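Local coordinates for histidine acid phosphatase (Bifidobacterium longum subsp. infantis, PDB 6RXD), which probably removes phosphate groups from inositol polyphosphates such as phytate, and from 2,3-bisphosphoglycerate, as a histidine acid phosphatase of the MINPP1 subfamily, at residues Y38-R44 / V392-A398. Numbering follows the deposited sequence.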
ATOM      1  N   TYR A  38     -12.759   9.265 -20.400  1.00 14.69           N
ATOM      2  CA  TYR A  38     -11.451   8.951 -19.836  1.00 14.06           C
ATOM      3  C   TYR A  38     -11.604   8.229 -18.509  1.00 17.35           C
ATOM      4  O   TYR A  38     -12.590   8.431 -17.799  1.00 14.48           O
ATOM      5  CB  TYR A  38     -10.645  10.254 -19.648  1.00 12.15           C
ATOM      6  CG  TYR A  38      -9.228  10.052 -19.151  1.00 14.26           C
ATOM      7  CD1 TYR A  38      -8.240   9.526 -19.987  1.00 17.08           C
ATOM      8  CD2 TYR A  38      -8.872  10.404 -17.850  1.00 13.18           C
ATOM      9  CE1 TYR A  38      -6.934   9.333 -19.525  1.00 15.25           C
ATOM     10  CE2 TYR A  38      -7.579  10.225 -17.387  1.00 17.27           C
ATOM     11  CZ  TYR A  38      -6.622   9.686 -18.216  1.00 14.84           C
ATOM     12  OH  TYR A  38      -5.338   9.510 -17.725  1.00 18.72           O
ATOM     13  N   THR A  39     -10.639   7.382 -18.174  1.00 12.34           N
ATOM     14  CA  THR A  39     -10.563   6.873 -16.806  1.00 13.03           C
ATOM     15  C   THR A  39      -9.106   6.732 -16.392  1.00 12.80           C
ATOM     16  O   THR A  39      -8.231   6.637 -17.245  1.00 14.91           O
ATOM     17  CB  THR A  39     -11.305   5.533 -16.651  1.00 13.78           C
ATOM     18  OG1 THR A  39     -11.379   5.184 -15.259  1.00 15.41           O
ATOM     19  CG2 THR A  39     -10.602   4.413 -17.430  1.00 13.67           C
ATOM     20  N   GLU A  40      -8.825   6.735 -15.092  1.00 11.54           N
ATOM     21  CA  GLU A  40      -7.435   6.588 -14.668  1.00 10.70           C
ATOM     22  C   GLU A  40      -7.345   6.068 -13.251  1.00 13.34           C
ATOM     23  O   GLU A  40      -8.317   6.100 -12.505  1.00 12.69           O
ATOM     24  CB  GLU A  40      -6.681   7.910 -14.778  1.00 12.52           C
ATOM     25  CG  GLU A  40      -7.247   9.003 -13.905  1.00 13.82           C
ATOM     26  CD  GLU A  40      -6.424  10.257 -13.962  1.00 14.65           C
ATOM     27  OE1 GLU A  40      -5.186  10.162 -14.106  1.00 14.51           O
ATOM     28  OE2 GLU A  40      -7.020  11.352 -13.881  1.00 15.87           O
ATOM     29  N   SER A  41      -6.162   5.591 -12.889  1.00 11.22           N
ATOM     30  CA  SER A  41      -5.998   4.938 -11.599  1.00 13.00           C
ATOM     31  C   SER A  41      -4.585   5.069 -11.077  1.00 12.95           C
ATOM     32  O   SER A  41      -3.640   5.311 -11.833  1.00 14.63           O
ATOM     33  CB  SER A  41      -6.319   3.453 -11.740  1.00 15.73           C
ATOM     34  OG  SER A  41      -5.286   2.813 -12.461  1.00 20.01           O
ATOM     35  N   MET A  42      -4.438   4.910  -9.768  1.00  9.96           N
ATOM     36  CA  MET A  42      -3.136   4.555  -9.220  1.00 13.17           C
ATOM     37  C   MET A  42      -3.414   3.521  -8.148  1.00 12.62           C
ATOM     38  O   MET A  42      -4.284   3.716  -7.292  1.00 12.36           O
ATOM     39  CB  MET A  42      -2.406   5.770  -8.634  1.00 14.09           C
ATOM     40  CG  MET A  42      -0.983   5.461  -8.136  1.00 11.17           C
ATOM     41  SD  MET A  42      -0.907   4.745  -6.465  1.00 15.54           S
ATOM     42  CE  MET A  42      -1.429   6.147  -5.460  1.00 15.10           C
ATOM     43  N   ALA A  43      -2.680   2.419  -8.202  1.00 12.22           N
ATOM     44  CA  ALA A  43      -2.855   1.329  -7.254  1.00 11.28           C
ATOM     45  C   ALA A  43      -1.528   0.928  -6.654  1.00 13.30           C
ATOM     46  O   ALA A  43      -0.505   0.879  -7.344  1.00 14.55           O
ATOM     47  CB  ALA A  43      -3.490   0.115  -7.948  1.00 11.75           C
ATOM     48  N   ARG A  44      -1.553   0.643  -5.355  1.00 12.58           N
ATOM     49  CA  ARG A  44      -0.431   0.014  -4.681  1.00 10.44           C
ATOM     50  C   ARG A  44      -0.292  -1.420  -5.181  1.00 12.49           C
ATOM     51  O   ARG A  44      -1.267  -2.032  -5.614  1.00 14.79           O
ATOM     52  CB  ARG A  44      -0.706   0.022  -3.175  1.00 11.26           C
ATOM     53  CG  ARG A  44       0.396  -0.585  -2.321  1.00 13.37           C
ATOM     54  CD  ARG A  44      -0.027  -0.700  -0.872  1.00 13.72           C
ATOM     55  NE  ARG A  44       1.067  -1.245  -0.079  1.00 13.68           N
ATOM     56  CZ  ARG A  44       0.939  -1.683   1.166  1.00 12.36           C
ATOM     57  NH1 ARG A  44      -0.257  -1.666   1.761  1.00 12.75           N
ATOM     58  NH2 ARG A  44       1.999  -2.161   1.799  1.00 14.77           N
ATOM     59  N   VAL A 392      -7.155   7.003 -23.612  1.00 16.32           N
ATOM     60  CA  VAL A 392      -8.444   6.977 -22.924  1.00 15.92           C
ATOM     61  C   VAL A 392      -8.323   6.489 -21.481  1.00 14.88           C
ATOM     62  O   VAL A 392      -9.274   6.586 -20.706  1.00 15.83           O
ATOM     63  CB  VAL A 392      -9.476   6.104 -23.663  1.00 21.38           C
ATOM     64  CG1 VAL A 392      -9.801   6.699 -25.022  1.00 24.70           C
ATOM     65  CG2 VAL A 392      -8.974   4.667 -23.809  1.00 19.60           C
ATOM     66  N   ALA A 393      -7.161   5.956 -21.128  1.00 14.27           N
ATOM     67  CA  ALA A 393      -6.943   5.492 -19.753  1.00 13.04           C
ATOM     68  C   ALA A 393      -5.476   5.472 -19.385  1.00 13.66           C
ATOM     69  O   ALA A 393      -4.617   5.160 -20.216  1.00 15.67           O
ATOM     70  CB  ALA A 393      -7.560   4.092 -19.552  1.00 15.69           C
ATOM     71  N   THR A 394      -5.187   5.801 -18.126  1.00 13.41           N
ATOM     72  CA  THR A 394      -3.837   5.672 -17.610  1.00 12.42           C
ATOM     73  C   THR A 394      -3.945   4.859 -16.336  1.00 13.10           C
ATOM     74  O   THR A 394      -4.590   5.297 -15.381  1.00 12.63           O
ATOM     75  CB  THR A 394      -3.215   7.047 -17.314  1.00 13.87           C
ATOM     76  OG1 THR A 394      -3.285   7.864 -18.495  1.00 18.05           O
ATOM     77  CG2 THR A 394      -1.759   6.896 -16.902  1.00 13.15           C
ATOM     78  N   PHE A 395      -3.356   3.661 -16.342  1.00 15.34           N
ATOM     79  CA  PHE A 395      -3.384   2.767 -15.182  1.00 17.50           C
ATOM     80  C   PHE A 395      -1.984   2.706 -14.573  1.00 16.29           C
ATOM     81  O   PHE A 395      -1.032   2.261 -15.227  1.00 14.40           O
ATOM     82  CB  PHE A 395      -3.833   1.356 -15.590  1.00 12.80           C
ATOM     83  CG  PHE A 395      -5.237   1.287 -16.150  1.00 15.43           C
ATOM     84  CD1 PHE A 395      -6.305   1.856 -15.471  1.00 14.42           C
ATOM     85  CD2 PHE A 395      -5.479   0.644 -17.354  1.00 17.06           C
ATOM     86  CE1 PHE A 395      -7.604   1.777 -15.988  1.00 15.40           C
ATOM     87  CE2 PHE A 395      -6.766   0.562 -17.881  1.00 16.56           C
ATOM     88  CZ  PHE A 395      -7.833   1.127 -17.194  1.00 15.95           C
ATOM     89  N   ARG A 396      -1.856   3.163 -13.327  1.00 12.65           N
ATOM     90  CA  ARG A 396      -0.551   3.319 -12.679  1.00 11.95           C
ATOM     91  C   ARG A 396      -0.424   2.385 -11.488  1.00 16.35           C
ATOM     92  O   ARG A 396      -1.406   2.154 -10.774  1.00 11.90           O
ATOM     93  CB  ARG A 396      -0.378   4.751 -12.153  1.00 11.85           C
ATOM     94  CG  ARG A 396      -0.560   5.872 -13.172  1.00 14.67           C
ATOM     95  CD  ARG A 396      -0.679   7.182 -12.426  1.00 12.19           C
ATOM     96  NE  ARG A 396      -0.903   8.344 -13.294  1.00 14.66           N
ATOM     97  CZ  ARG A 396      -2.100   8.778 -13.671  1.00 16.42           C
ATOM     98  NH1 ARG A 396      -3.196   8.142 -13.276  1.00 15.03           N
ATOM     99  NH2 ARG A 396      -2.201   9.853 -14.448  1.00 16.89           N
ATOM    100  N   PHE A 397       0.793   1.885 -11.266  1.00 13.79           N
ATOM    101  CA  PHE A 397       1.062   0.895 -10.219  1.00 12.69           C
ATOM    102  C   PHE A 397       2.275   1.293  -9.408  1.00 12.80           C
ATOM    103  O   PHE A 397       3.330   1.588  -9.963  1.00 13.90           O
ATOM    104  CB  PHE A 397       1.234  -0.493 -10.847  1.00 12.36           C
ATOM    105  CG  PHE A 397       0.014  -0.933 -11.584  1.00 10.87           C
ATOM    106  CD1 PHE A 397      -0.969  -1.663 -10.938  1.00 12.30           C
ATOM    107  CD2 PHE A 397      -0.210  -0.504 -12.893  1.00 11.93           C
ATOM    108  CE1 PHE A 397      -2.133  -2.018 -11.590  1.00 14.68           C
ATOM    109  CE2 PHE A 397      -1.372  -0.849 -13.557  1.00 15.89           C
ATOM    110  CZ  PHE A 397      -2.338  -1.602 -12.912  1.00 15.06           C
ATOM    111  N   ALA A 398       2.113   1.331  -8.087  1.00 12.73           N
ATOM    112  CA  ALA A 398       3.124   1.929  -7.229  1.00 11.37           C
ATOM    113  C   ALA A 398       3.099   1.332  -5.825  1.00 12.89           C
ATOM    114  O   ALA A 398       2.986   0.121  -5.669  1.00 13.42           O
ATOM    115  CB  ALA A 398       2.951   3.463  -7.195  1.00 14.83           C
TER
HETATM  116  O   HOH W   1      -3.863   1.084 -11.247  1.00 17.98           O
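Arg396 sets CG anti to its carbonyl carbon (chi1 -55°) and runs extended to NE, while Glu40 leaves strand 38-44 with CG between backbone N and carbonyl carbon (chi1 62°); the two side chains meet on the same face of the sheet. The guanidinium grips a single carboxylate oxygen end-on: Arg396 NH1 and NH2 each lie 3.0 Å from Glu40 OE1, the two planes turned 38° apart. Arg396 NH1 also donates to Ser41 O (3.2 Å), which accepts from the backbone N of Arg396 too, on the opposite face of its carbonyl plane. Thr394 CG2 sits over the centre of one guanidinium face, 3.7 Å above it. Nearer the start of both segments, Tyr38 OH and Thr394 OG1 share a 2.7 Å hydrogen bond. On the other face of the sheet, Ser41 OG touches the edge of the Phe395 ring (3.3 Å to CD1), and a water links this hydroxyl to Arg396 O. Strands 38-44 and 392-398 are parallel neighbours in the mixed sheet of a branch 2 histidine phosphatase alpha/beta domain, helix 372-386 packing on the Glu40 face and helix 120-129 on the Phe395 face. A leucine in place of Arg396 would probably leave the buried Glu40 carboxylate without its cationic mate. Asp377 also salt-bridges Arg396 NH2; serving two acids likely stabilises the guanidinium's positive charge and limits its rotation.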